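Local coordinates for kinesin-like protein KIF19 (Mus musculus, PDB 5GSZ) that walks toward microtubule plus ends on ATP hydrolysis and depolymerises microtubules at ciliary tips, so setting the length of motile cilia, at residues Met148-Ile153 / Asp160-Ala165; Tyr154-Arg159 / Asp300-Arg305; Met79-Thr84 / Leu128-Arg133; Met45-Asp50 / Thr328-Ser333. One frame throughout, in Å; residues are numbered along the deposited sequence.

Contact 1: Met148-Ile153 / Asp160-Ala165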
loop_
_atom_site.group_PDB
_atom_site.type_symbol
_atom_site.label_atom_id
_atom_site.label_comp_id
_atom_site.label_asym_id
_atom_site.label_seq_id
_atom_site.Cartn_x
_atom_site.Cartn_y
_atom_site.Cartn_z
ATOM N N MET A 148 2.819 -4.953 -16.575
ATOM C CA MET A 148 2.269 -4.934 -15.222
ATOM C C MET A 148 1.683 -6.287 -14.867
ATOM O O MET A 148 1.173 -7.008 -15.725
ATOM C CB MET A 148 1.178 -3.884 -15.032
ATOM C CG MET A 148 0.014 -4.081 -15.940
ATOM S SD MET A 148 -1.322 -2.938 -15.585
ATOM C CE MET A 148 -2.413 -3.950 -14.598
ATOM N N SER A 149 1.754 -6.619 -13.587
ATOM C CA SER A 149 1.147 -7.829 -13.064
ATOM C C SER A 149 0.326 -7.472 -11.845
ATOM O O SER A 149 0.508 -6.413 -11.244
ATOM C CB SER A 149 2.189 -8.870 -12.696
ATOM O OG SER A 149 2.895 -9.260 -13.843
ATOM N N TYR A 150 -0.563 -8.382 -11.464
ATOM C CA TYR A 150 -1.464 -8.130 -10.340
ATOM C C TYR A 150 -1.695 -9.453 -9.625
ATOM O O TYR A 150 -2.364 -10.337 -10.162
ATOM C CB TYR A 150 -2.766 -7.518 -10.839
ATOM C CG TYR A 150 -3.665 -6.955 -9.784
ATOM C CD1 TYR A 150 -3.165 -6.176 -8.756
ATOM C CD2 TYR A 150 -5.047 -7.156 -9.850
ATOM C CE1 TYR A 150 -4.027 -5.632 -7.775
ATOM C CE2 TYR A 150 -5.908 -6.610 -8.901
ATOM C CZ TYR A 150 -5.397 -5.855 -7.873
ATOM O OH TYR A 150 -6.249 -5.335 -6.945
ATOM N N LEU A 151 -1.145 -9.591 -8.424
ATOM C CA LEU A 151 -1.118 -10.872 -7.734
ATOM C C LEU A 151 -1.695 -10.729 -6.326
ATOM O O LEU A 151 -1.825 -9.621 -5.793
ATOM C CB LEU A 151 0.313 -11.421 -7.693
ATOM C CG LEU A 151 1.298 -10.536 -6.935
ATOM C CD1 LEU A 151 1.800 -11.211 -5.675
ATOM C CD2 LEU A 151 2.421 -10.108 -7.831
ATOM N N GLU A 152 -2.072 -11.867 -5.739
ATOM C CA GLU A 152 -2.424 -11.930 -4.331
ATOM C C GLU A 152 -1.334 -12.648 -3.555
ATOM O O GLU A 152 -0.686 -13.555 -4.075
ATOM C CB GLU A 152 -3.739 -12.661 -4.107
ATOM C CG GLU A 152 -4.304 -12.531 -2.699
ATOM C CD GLU A 152 -5.581 -13.322 -2.529
ATOM O OE1 GLU A 152 -5.581 -14.519 -2.905
ATOM O OE2 GLU A 152 -6.594 -12.731 -2.076
ATOM N N ILE A 153 -1.122 -12.207 -2.317
ATOM C CA ILE A 153 -0.490 -13.008 -1.272
ATOM C C ILE A 153 -1.529 -13.204 -0.178
ATOM O O ILE A 153 -1.994 -12.234 0.437
ATOM C CB ILE A 153 0.780 -12.355 -0.702
ATOM C CG1 ILE A 153 1.631 -11.767 -1.821
ATOM C CG2 ILE A 153 1.601 -13.392 0.058
ATOM C CD1 ILE A 153 2.778 -10.935 -1.297
ATOM N N ASP A 160 -2.087 -15.527 -9.135
ATOM C CA ASP A 160 -2.165 -14.524 -10.199
ATOM C C ASP A 160 -3.599 -14.024 -10.268
ATOM O O ASP A 160 -4.495 -14.756 -10.682
ATOM C CB ASP A 160 -1.731 -15.114 -11.538
ATOM C CG ASP A 160 -1.875 -14.127 -12.710
ATOM O OD1 ASP A 160 -2.360 -12.986 -12.526
ATOM O OD2 ASP A 160 -1.497 -14.503 -13.843
ATOM N N LEU A 161 -3.822 -12.775 -9.879
ATOM C CA LEU A 161 -5.194 -12.293 -9.846
ATOM C C LEU A 161 -5.800 -12.118 -11.230
ATOM O O LEU A 161 -7.014 -11.912 -11.323
ATOM C CB LEU A 161 -5.271 -10.972 -9.088
ATOM C CG LEU A 161 -5.026 -11.084 -7.597
ATOM C CD1 LEU A 161 -4.886 -9.672 -7.019
ATOM C CD2 LEU A 161 -6.155 -11.885 -6.924
ATOM N N LEU A 162 -4.993 -12.166 -12.294
ATOM C CA LEU A 162 -5.494 -11.971 -13.649
ATOM C C LEU A 162 -5.710 -13.283 -14.383
ATOM O O LEU A 162 -6.234 -13.276 -15.499
ATOM C CB LEU A 162 -4.539 -11.087 -14.459
ATOM C CG LEU A 162 -4.311 -9.685 -13.905
ATOM C CD1 LEU A 162 -3.406 -8.875 -14.820
ATOM C CD2 LEU A 162 -5.622 -8.981 -13.704
ATOM N N ASN A 163 -5.328 -14.398 -13.775
ATOM C CA ASN A 163 -5.425 -15.743 -14.317
ATOM C C ASN A 163 -5.401 -16.712 -13.131
ATOM O O ASN A 163 -4.398 -17.406 -12.903
ATOM C CB ASN A 163 -4.288 -15.972 -15.315
ATOM C CG ASN A 163 -4.300 -17.362 -15.918
ATOM O OD1 ASN A 163 -3.492 -18.223 -15.550
ATOM N ND2 ASN A 163 -5.210 -17.588 -16.854
ATOM N N PRO A 164 -6.479 -16.759 -12.338
ATOM C CA PRO A 164 -6.511 -17.668 -11.179
ATOM C C PRO A 164 -6.340 -19.134 -11.536
ATOM O O PRO A 164 -5.890 -19.916 -10.686
ATOM C CB PRO A 164 -7.895 -17.411 -10.571
ATOM C CG PRO A 164 -8.326 -16.101 -11.112
ATOM C CD PRO A 164 -7.716 -15.966 -12.455
ATOM N N ALA A 165 -6.682 -19.528 -12.766
ATOM C CA ALA A 165 -6.641 -20.936 -13.145
ATOM C C ALA A 165 -5.254 -21.526 -12.960
ATOM O O ALA A 165 -5.120 -22.703 -12.597
ATOM C CB ALA A 165 -7.091 -21.092 -14.592
#

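Contact 2: Tyr154-Arg159 / Asp300-Arg305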
loop_
_atom_site.group_PDB
_atom_site.type_symbol
_atom_site.label_atom_id
_atom_site.label_comp_id
_atom_site.label_asym_id
_atom_site.label_seq_id
_atom_site.Cartn_x
_atom_site.Cartn_y
_atom_site.Cartn_z
ATOM N N TYR A 154 -1.912 -14.452 0.043
ATOM C CA TYR A 154 -2.894 -14.821 1.054
ATOM C C TYR A 154 -2.286 -15.957 1.856
ATOM O O TYR A 154 -2.060 -17.042 1.316
ATOM C CB TYR A 154 -4.219 -15.247 0.421
ATOM C CG TYR A 154 -5.231 -15.625 1.456
ATOM C CD1 TYR A 154 -6.080 -14.672 2.007
ATOM C CD2 TYR A 154 -5.310 -16.928 1.925
ATOM C CE1 TYR A 154 -6.991 -15.020 2.980
ATOM C CE2 TYR A 154 -6.208 -17.284 2.893
ATOM C CZ TYR A 154 -7.049 -16.332 3.421
ATOM O OH TYR A 154 -7.950 -16.705 4.393
ATOM N N ASN A 155 -2.023 -15.721 3.134
ATOM C CA ASN A 155 -1.386 -16.732 3.974
ATOM C C ASN A 155 -0.152 -17.290 3.276
ATOM O O ASN A 155 0.015 -18.500 3.115
ATOM C CB ASN A 155 -2.363 -17.855 4.334
ATOM C CG ASN A 155 -3.329 -17.457 5.422
ATOM O OD1 ASN A 155 -3.024 -16.610 6.258
ATOM N ND2 ASN A 155 -4.505 -18.071 5.419
ATOM N N GLU A 156 0.689 -16.380 2.800
ATOM C CA GLU A 156 1.945 -16.695 2.127
ATOM C C GLU A 156 1.770 -17.547 0.877
ATOM O O GLU A 156 2.762 -18.067 0.360
ATOM C CB GLU A 156 2.931 -17.366 3.086
ATOM C CG GLU A 156 3.196 -16.515 4.307
ATOM C CD GLU A 156 3.751 -15.157 3.933
ATOM O OE1 GLU A 156 4.820 -15.117 3.286
ATOM O OE2 GLU A 156 3.099 -14.135 4.251
ATOM N N MET A 157 0.548 -17.682 0.356
ATOM C CA MET A 157 0.309 -18.331 -0.931
ATOM C C MET A 157 0.070 -17.270 -2.003
ATOM O O MET A 157 -0.733 -16.349 -1.813
ATOM C CB MET A 157 -0.883 -19.286 -0.866
ATOM C CG MET A 157 -0.866 -20.261 0.314
ATOM S SD MET A 157 0.433 -21.522 0.302
ATOM C CE MET A 157 -0.087 -22.559 -1.052
ATOM N N ILE A 158 0.759 -17.407 -3.129
ATOM C CA ILE A 158 0.694 -16.426 -4.197
ATOM C C ILE A 158 -0.218 -16.933 -5.297
ATOM O O ILE A 158 -0.062 -18.058 -5.774
ATOM C CB ILE A 158 2.090 -16.123 -4.747
ATOM C CG1 ILE A 158 2.990 -15.675 -3.593
ATOM C CG2 ILE A 158 1.984 -15.078 -5.861
ATOM C CD1 ILE A 158 4.461 -15.677 -3.921
ATOM N N ARG A 159 -1.150 -16.092 -5.717
ATOM C CA ARG A 159 -2.005 -16.357 -6.863
ATOM C C ARG A 159 -1.896 -15.209 -7.853
ATOM O O ARG A 159 -1.646 -14.063 -7.468
ATOM C CB ARG A 159 -3.469 -16.535 -6.428
ATOM C CG ARG A 159 -3.716 -17.822 -5.618
ATOM C CD ARG A 159 -5.096 -17.859 -4.948
ATOM N NE ARG A 159 -6.203 -17.707 -5.888
ATOM C CZ ARG A 159 -7.024 -16.665 -5.902
ATOM N NH1 ARG A 159 -6.852 -15.689 -5.022
ATOM N NH2 ARG A 159 -8.014 -16.597 -6.791
ATOM N N ASP A 300 11.716 -14.890 5.599
ATOM C CA ASP A 300 11.120 -13.706 4.997
ATOM C C ASP A 300 9.764 -14.052 4.400
ATOM O O ASP A 300 9.610 -15.079 3.738
ATOM C CB ASP A 300 12.042 -13.144 3.918
ATOM C CG ASP A 300 13.370 -12.678 4.482
ATOM O OD1 ASP A 300 13.475 -12.577 5.731
ATOM O OD2 ASP A 300 14.301 -12.402 3.685
ATOM N N SER A 301 8.773 -13.199 4.642
ATOM C CA SER A 301 7.474 -13.397 4.022
ATOM C C SER A 301 7.600 -13.290 2.505
ATOM O O SER A 301 8.583 -12.767 1.972
ATOM C CB SER A 301 6.480 -12.370 4.548
ATOM O OG SER A 301 6.977 -11.062 4.349
ATOM N N LYS A 302 6.601 -13.823 1.797
ATOM C CA LYS A 302 6.581 -13.650 0.350
ATOM C C LYS A 302 6.669 -12.170 -0.020
ATOM O O LYS A 302 7.416 -11.796 -0.931
ATOM C CB LYS A 302 5.325 -14.288 -0.253
ATOM C CG LYS A 302 5.123 -15.750 0.122
ATOM C CD LYS A 302 6.241 -16.659 -0.408
ATOM C CE LYS A 302 6.197 -18.032 0.256
ATOM N NZ LYS A 302 6.562 -17.933 1.710
ATOM N N LEU A 303 5.948 -11.303 0.705
ATOM C CA LEU A 303 5.949 -9.895 0.332
ATOM C C LEU A 303 7.306 -9.263 0.568
ATOM O O LEU A 303 7.747 -8.438 -0.238
ATOM C CB LEU A 303 4.848 -9.144 1.079
ATOM C CG LEU A 303 4.775 -7.616 0.964
ATOM C CD1 LEU A 303 4.590 -7.208 -0.475
ATOM C CD2 LEU A 303 3.639 -7.047 1.805
ATOM N N THR A 304 8.006 -9.661 1.633
ATOM C CA THR A 304 9.361 -9.154 1.860
ATOM C C THR A 304 10.311 -9.596 0.755
ATOM O O THR A 304 11.083 -8.785 0.218
ATOM C CB THR A 304 9.895 -9.623 3.209
ATOM O OG1 THR A 304 9.134 -9.030 4.262
ATOM C CG2 THR A 304 11.337 -9.216 3.351
ATOM N N ARG A 305 10.289 -10.891 0.424
ATOM C CA ARG A 305 11.159 -11.398 -0.633
ATOM C C ARG A 305 10.864 -10.710 -1.962
ATOM O O ARG A 305 11.788 -10.330 -2.687
ATOM C CB ARG A 305 11.021 -12.924 -0.753
ATOM C CG ARG A 305 11.816 -13.712 0.313
ATOM C CD ARG A 305 11.144 -15.040 0.729
ATOM N NE ARG A 305 11.096 -16.041 -0.336
ATOM C CZ ARG A 305 10.362 -17.152 -0.290
ATOM N NH1 ARG A 305 9.601 -17.410 0.772
ATOM N NH2 ARG A 305 10.375 -18.002 -1.311
#

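Contact 3: Met79-Thr84 / Leu128-Arg133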
loop_
_atom_site.group_PDB
_atom_site.type_symbol
_atom_site.label_atom_id
_atom_site.label_comp_id
_atom_site.label_asym_id
_atom_site.label_seq_id
_atom_site.Cartn_x
_atom_site.Cartn_y
_atom_site.Cartn_z
ATOM N N MET A 79 -6.703 14.378 -5.894
ATOM C CA MET A 79 -5.846 15.156 -5.009
ATOM C C MET A 79 -4.970 14.239 -4.169
ATOM O O MET A 79 -3.793 14.539 -3.921
ATOM C CB MET A 79 -6.686 16.053 -4.110
ATOM C CG MET A 79 -7.585 17.022 -4.840
ATOM S SD MET A 79 -8.553 17.984 -3.665
ATOM C CE MET A 79 -9.536 18.960 -4.815
ATOM N N VAL A 80 -5.539 13.120 -3.715
ATOM C CA VAL A 80 -4.742 12.105 -3.035
ATOM C C VAL A 80 -3.632 11.614 -3.951
ATOM O O VAL A 80 -2.475 11.484 -3.533
ATOM C CB VAL A 80 -5.640 10.951 -2.553
ATOM C CG1 VAL A 80 -4.811 9.696 -2.340
ATOM C CG2 VAL A 80 -6.315 11.336 -1.258
ATOM N N TYR A 81 -3.962 11.354 -5.215
ATOM C CA TYR A 81 -2.951 10.915 -6.162
ATOM C C TYR A 81 -1.855 11.959 -6.335
ATOM O O TYR A 81 -0.658 11.639 -6.259
ATOM C CB TYR A 81 -3.601 10.602 -7.497
ATOM C CG TYR A 81 -2.599 10.564 -8.614
ATOM C CD1 TYR A 81 -1.696 9.511 -8.722
ATOM C CD2 TYR A 81 -2.542 11.585 -9.558
ATOM C CE1 TYR A 81 -0.769 9.468 -9.747
ATOM C CE2 TYR A 81 -1.625 11.550 -10.580
ATOM C CZ TYR A 81 -0.741 10.489 -10.672
ATOM O OH TYR A 81 0.173 10.452 -11.693
ATOM N N GLN A 82 -2.245 13.217 -6.582
ATOM C CA GLN A 82 -1.255 14.265 -6.806
ATOM C C GLN A 82 -0.311 14.383 -5.615
ATOM O O GLN A 82 0.899 14.564 -5.783
ATOM C CB GLN A 82 -1.942 15.607 -7.064
ATOM C CG GLN A 82 -2.933 15.699 -8.234
ATOM C CD GLN A 82 -2.280 15.847 -9.596
ATOM O OE1 GLN A 82 -1.104 16.182 -9.700
ATOM N NE2 GLN A 82 -3.064 15.636 -10.651
ATOM N N ALA A 83 -0.839 14.256 -4.407
ATOM C CA ALA A 83 -0.029 14.472 -3.223
ATOM C C ALA A 83 0.784 13.258 -2.818
ATOM O O ALA A 83 1.648 13.378 -1.942
ATOM C CB ALA A 83 -0.916 14.885 -2.050
ATOM N N THR A 84 0.536 12.091 -3.397
ATOM C CA THR A 84 1.199 10.902 -2.875
ATOM C C THR A 84 2.134 10.242 -3.874
ATOM O O THR A 84 3.314 10.022 -3.548
ATOM C CB THR A 84 0.171 9.869 -2.367
ATOM O OG1 THR A 84 -0.784 9.593 -3.392
ATOM C CG2 THR A 84 -0.533 10.395 -1.152
ATOM N N LEU A 128 -0.813 4.624 -13.578
ATOM C CA LEU A 128 -0.563 4.053 -14.902
ATOM C C LEU A 128 -0.730 5.099 -15.986
ATOM O O LEU A 128 -0.046 5.053 -17.016
ATOM C CB LEU A 128 -1.477 2.857 -15.172
ATOM C CG LEU A 128 -1.132 1.486 -14.571
ATOM C CD1 LEU A 128 -1.258 1.348 -13.080
ATOM C CD2 LEU A 128 -1.952 0.406 -15.233
ATOM N N ASN A 129 -1.591 6.078 -15.750
ATOM C CA ASN A 129 -1.957 7.032 -16.781
ATOM C C ASN A 129 -0.871 8.082 -16.980
ATOM O O ASN A 129 -0.422 8.324 -18.102
ATOM C CB ASN A 129 -3.282 7.665 -16.393
ATOM C CG ASN A 129 -4.124 7.984 -17.572
ATOM O OD1 ASN A 129 -3.808 8.875 -18.374
ATOM N ND2 ASN A 129 -5.179 7.207 -17.741
ATOM N N ASP A 130 -0.434 8.713 -15.900
ATOM C CA ASP A 130 0.688 9.626 -16.016
ATOM C C ASP A 130 1.967 8.906 -16.408
ATOM O O ASP A 130 2.941 9.546 -16.828
ATOM C CB ASP A 130 0.900 10.361 -14.701
ATOM C CG ASP A 130 -0.004 11.537 -14.550
ATOM O OD1 ASP A 130 -0.669 11.892 -15.553
ATOM O OD2 ASP A 130 -0.013 12.115 -13.444
ATOM N N LEU A 131 1.991 7.592 -16.263
ATOM C CA LEU A 131 3.172 6.850 -16.647
ATOM C C LEU A 131 3.300 6.815 -18.164
ATOM O O LEU A 131 4.373 7.083 -18.715
ATOM C CB LEU A 131 3.083 5.456 -16.043
ATOM C CG LEU A 131 4.392 4.718 -15.903
ATOM C CD1 LEU A 131 4.359 3.915 -14.614
ATOM C CD2 LEU A 131 4.552 3.811 -17.105
ATOM N N PHE A 132 2.187 6.539 -18.854
ATOM C CA PHE A 132 2.174 6.474 -20.311
ATOM C C PHE A 132 2.296 7.849 -20.963
ATOM O O PHE A 132 2.795 7.951 -22.086
ATOM C CB PHE A 132 0.898 5.782 -20.775
ATOM C CG PHE A 132 0.757 4.388 -20.255
ATOM C CD1 PHE A 132 1.881 3.613 -20.005
ATOM C CD2 PHE A 132 -0.494 3.853 -19.989
ATOM C CE1 PHE A 132 1.761 2.323 -19.522
ATOM C CE2 PHE A 132 -0.623 2.578 -19.494
ATOM C CZ PHE A 132 0.503 1.813 -19.261
ATOM N N ARG A 133 1.839 8.909 -20.301
ATOM C CA ARG A 133 2.110 10.251 -20.809
ATOM C C ARG A 133 3.591 10.591 -20.700
ATOM O O ARG A 133 4.225 10.988 -21.686
ATOM C CB ARG A 133 1.277 11.284 -20.054
ATOM C CG ARG A 133 -0.188 11.274 -20.410
ATOM C CD ARG A 133 -0.876 12.496 -19.850
ATOM N NE ARG A 133 -2.291 12.453 -20.174
ATOM C CZ ARG A 133 -3.218 11.934 -19.380
ATOM N NH1 ARG A 133 -2.873 11.433 -18.193
ATOM N NH2 ARG A 133 -4.490 11.933 -19.766
#

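Contact 4: Met45-Asp50 / Thr328-Ser333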
loop_
_atom_site.group_PDB
_atom_site.type_symbol
_atom_site.label_atom_id
_atom_site.label_comp_id
_atom_site.label_asym_id
_atom_site.label_seq_id
_atom_site.Cartn_x
_atom_site.Cartn_y
_atom_site.Cartn_z
ATOM N N MET A 45 -9.607 12.849 19.260
ATOM C CA MET A 45 -10.301 13.057 20.520
ATOM C C MET A 45 -10.607 11.721 21.183
ATOM O O MET A 45 -10.931 10.726 20.528
ATOM C CB MET A 45 -11.589 13.854 20.303
ATOM C CG MET A 45 -11.351 15.251 19.747
ATOM S SD MET A 45 -12.760 16.389 19.858
ATOM C CE MET A 45 -13.915 15.721 18.654
ATOM N N ASP A 46 -10.482 11.706 22.495
ATOM C CA ASP A 46 -10.838 10.546 23.281
ATOM C C ASP A 46 -12.320 10.644 23.620
ATOM O O ASP A 46 -12.739 11.642 24.222
ATOM C CB ASP A 46 -9.982 10.503 24.543
ATOM C CG ASP A 46 -9.927 9.131 25.187
ATOM O OD1 ASP A 46 -10.871 8.332 25.020
ATOM O OD2 ASP A 46 -8.896 8.838 25.838
ATOM N N PRO A 47 -13.161 9.685 23.201
ATOM C CA PRO A 47 -14.518 9.612 23.761
ATOM C C PRO A 47 -14.442 9.134 25.202
ATOM O O PRO A 47 -13.342 8.921 25.718
ATOM C CB PRO A 47 -15.216 8.591 22.859
ATOM C CG PRO A 47 -14.096 7.697 22.419
ATOM C CD PRO A 47 -12.900 8.598 22.245
ATOM N N MET A 48 -15.562 8.934 25.879
ATOM C CA MET A 48 -15.481 8.432 27.240
ATOM C C MET A 48 -16.466 7.280 27.421
ATOM O O MET A 48 -17.285 6.988 26.546
ATOM C CB MET A 48 -15.704 9.568 28.251
ATOM C CG MET A 48 -14.705 10.761 28.105
ATOM S SD MET A 48 -12.933 10.382 28.330
ATOM C CE MET A 48 -12.127 11.986 28.304
ATOM N N GLU A 49 -16.334 6.588 28.558
ATOM C CA GLU A 49 -17.176 5.446 28.901
ATOM C C GLU A 49 -16.892 4.914 30.305
ATOM O O GLU A 49 -16.198 5.557 31.102
ATOM C CB GLU A 49 -16.985 4.316 27.889
ATOM N N ASP A 50 -17.456 3.747 30.613
ATOM C CA ASP A 50 -17.131 2.898 31.757
ATOM C C ASP A 50 -17.530 3.519 33.097
ATOM O O ASP A 50 -17.586 4.753 33.230
ATOM C CB ASP A 50 -15.635 2.555 31.753
ATOM N N THR A 328 -16.620 4.869 17.494
ATOM C CA THR A 328 -16.579 3.423 17.722
ATOM C C THR A 328 -15.295 2.767 17.206
ATOM O O THR A 328 -15.127 1.562 17.398
ATOM C CB THR A 328 -17.783 2.714 17.090
ATOM O OG1 THR A 328 -17.826 2.993 15.691
ATOM C CG2 THR A 328 -19.049 3.194 17.710
ATOM N N ALA A 329 -14.407 3.517 16.549
ATOM C CA ALA A 329 -13.153 3.010 16.008
ATOM C C ALA A 329 -11.944 3.543 16.762
ATOM O O ALA A 329 -10.810 3.376 16.295
ATOM C CB ALA A 329 -13.026 3.374 14.521
ATOM N N PHE A 330 -12.158 4.182 17.917
ATOM C CA PHE A 330 -11.106 4.977 18.552
ATOM C C PHE A 330 -9.822 4.176 18.791
ATOM O O PHE A 330 -8.718 4.712 18.655
ATOM C CB PHE A 330 -11.634 5.554 19.865
ATOM C CG PHE A 330 -10.574 6.168 20.728
ATOM C CD1 PHE A 330 -10.013 7.394 20.401
ATOM C CD2 PHE A 330 -10.145 5.524 21.878
ATOM C CE1 PHE A 330 -9.037 7.967 21.202
ATOM C CE2 PHE A 330 -9.158 6.090 22.689
ATOM C CZ PHE A 330 -8.610 7.314 22.353
ATOM N N GLU A 331 -9.943 2.892 19.144
ATOM C CA GLU A 331 -8.770 2.116 19.528
ATOM C C GLU A 331 -7.928 1.746 18.314
ATOM O O GLU A 331 -6.703 1.927 18.328
ATOM C CB GLU A 331 -9.188 0.865 20.311
ATOM N N GLU A 332 -8.562 1.244 17.247
ATOM C CA GLU A 332 -7.805 1.013 16.022
ATOM C C GLU A 332 -7.231 2.304 15.463
ATOM O O GLU A 332 -6.107 2.311 14.958
ATOM C CB GLU A 332 -8.648 0.359 14.946
ATOM C CG GLU A 332 -9.608 -0.663 15.418
ATOM C CD GLU A 332 -10.294 -1.328 14.247
ATOM O OE1 GLU A 332 -10.887 -0.589 13.414
ATOM O OE2 GLU A 332 -10.220 -2.576 14.155
ATOM N N SER A 333 -7.991 3.401 15.502
ATOM C CA SER A 333 -7.461 4.638 14.945
ATOM C C SER A 333 -6.198 5.055 15.679
ATOM O O SER A 333 -5.220 5.490 15.058
ATOM C CB SER A 333 -8.517 5.745 14.982
ATOM O OG SER A 333 -9.546 5.507 14.030
#

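Contact 1: Met148-Ile153 / Asp160-Ala165
The end of the beta hairpin at the edge of the kinesin motor's central sheet forms this contact: Leu151 on strand 142-154 and Asp160, the last residue of edge strand 157-160, make an antiparallel non-hydrogen-bonded pair, their CA atoms 4.5 Å apart. Beyond it the chain leaves the sheet in a type I turn, Asp160 to Asn163, and Leu161 N still reaches Tyr150 O at 2.9 Å, in the carbonyl plane but bent at 136°. Inside the turn Asp160 makes an Asx turn, its OD1 taking Leu162 N at 2.8 Å from above the carboxylate plane, while OD2 is held by Thr185. Tyr150 and Leu161 carry most of the buried surface. With CG anti to the backbone N (chi1 -168°), the tyrosine ring stands where Leu161 can lie over one face, and its OH bonds to Asn203; Ala222, Leu224 and Leu199 also touch the side chain. Leu162 packs its CG against Tyr150 CB, with CD2 at the ring edge. The other methyl of Leu161, CD2, rests 3.8 Å from Glu152 CB. The CH-pi contact itself is well centred: Leu161 CD1 sits 3.8 Å from the centroid of the Tyr150 ring, 12° off its normal.

Contact 2: Tyr154-Arg159 / Asp300-Arg305
Glu156 and Lys302 account for most of the surface buried here, joining the tight turn of the edge hairpin to the first turn of helix 302-307. Glu156 belongs to the type I' turn from Tyr154 to Met157 that links strands 142-154 and 157-160. Its chain folds at chi2 (-59°), which carries the carboxylate to the start of the helix, where OE1 accepts Lys302 N at 2.7 Å, nearly straight at 169°. The same oxygen packs against Lys302 CG and lies 3.7 Å from Lys302 NZ, a long salt bridge. The lysine is bent at chi2 and chi4, curling back over the turn until its CE is 3.4 Å from Glu156 O. Against its aliphatic part, Ile158 CD1 meets Lys302 CB at 4.0 Å; Leu171 and Ile153 also touch the lysine. Ser301 is the N-cap: its OG accepts Thr304 N at 3.2 Å, and its CB adjoins the Glu156 carboxylate. An alanine in place of Glu156 would probably leave Lys302 N without its acceptor across the contact and Lys302 NZ without its nearby counter-charge. Two first-turn amides thus have side-chain acceptors, Lys302 N from across the contact and Thr304 N from within its own segment. Because the N-terminal end of a helix is electropositive, it and the lysine would both be expected to favour a charged Glu156.

Contact 3: Met79-Thr84 / Leu128-Arg133
A single polar side-chain pair bridges two helices flanking the central sheet of the motor domain: Tyr81 of helix 77-84 reaches across to Asp130 of helix 123-136, and little else of the two segments meets. Tyr81 OH donates to Asp130 OD2, modelled at a very short 2.4 Å, a value not to be pressed at this resolution. The carboxylate oxygen arrives at the edge of the phenol, in the ring plane, while the ring and carboxylate planes are turned 52° apart. A chi1 of 162° swings the phenol away from its own helix to the neighbouring one. There Ile123, Arg126 and Thr127, all of helix 123-136, touch the tyrosine side chain, and Ile89 packs against both partners. Asp130 has two cationic neighbours as well: Lys86 makes a salt bridge with OD2, and Arg133, one turn further along its helix, makes a weak one with OD1, its NH1 3.5 Å from that oxygen. A phenylalanine at Tyr81 would keep the ring but is likely to leave Asp130 OD2 without its hydroxyl donor, so that the two helices would lose the polar bond between them. With a hydroxyl and a lysine on one oxygen and a weakly bound arginine by the other, these neighbours would probably stabilise the negative charge of Asp130 at this partly buried helix interface.

Contact 4: Met45-Asp50 / Thr328-Ser333
Phe330 lays one face of its ring against Pro47, whose CD lies 3.9 Å from the ring centroid and 22° off the normal, displaced toward the rim: a CH-pi contact. The proline's CD comes within 3.6 Å of Phe330 CD1, and its CG adjoins Phe330 CB. The ring stands at the first turn of helix 330-340, the last modelled helix of the motor domain, and meets the loop that follows strand 41-45 of the small three-stranded antiparallel sheet. The phenylalanine's chi1 of 169° turns the ring off the helix toward this loop. Its CE1 approaches Met45 O at 3.4 Å, obliquely to the ring. Farther out, Phe330 CZ lies 3.6 Å from Asp46 CG, the carboxylate and ring planes only 24° apart. Leu44 and Ile33 touch the same side chain, so one aromatic residue joins the helix start to the small sheet and its loops. No hydrogen bond crosses between the two segments. Contact here depends on the fit of a ring against the CD and CG of a proline and against a backbone oxygen, so that shape and the CH-pi contact, not directional polar bonds, hold the two segments together.

How the contacts relate
Contact 1 is buried and contacts 2 and 3 partly so, whereas contact 4 lies on the surface. Contacts 1 and 2 share the edge hairpin, strands 142-154 and 157-160, and touch directly through the salt bridge Glu152 to Arg159 and the packing of Ile153 on Leu303. Contact 3 touches contact 1 where Leu128 packs on Met148; helix 123-136 is followed in the chain by strand 142-154. Contact 4 stands apart, about 17 Å from contacts 2 and 3 at the nearest atoms. The chemistry follows place: leucines and a tyrosine beside the sheet, charge at a helix start in contact 2 and between helices in contact 3, and in contact 4 a ring packed on a proline, a backbone oxygen and a carboxylate.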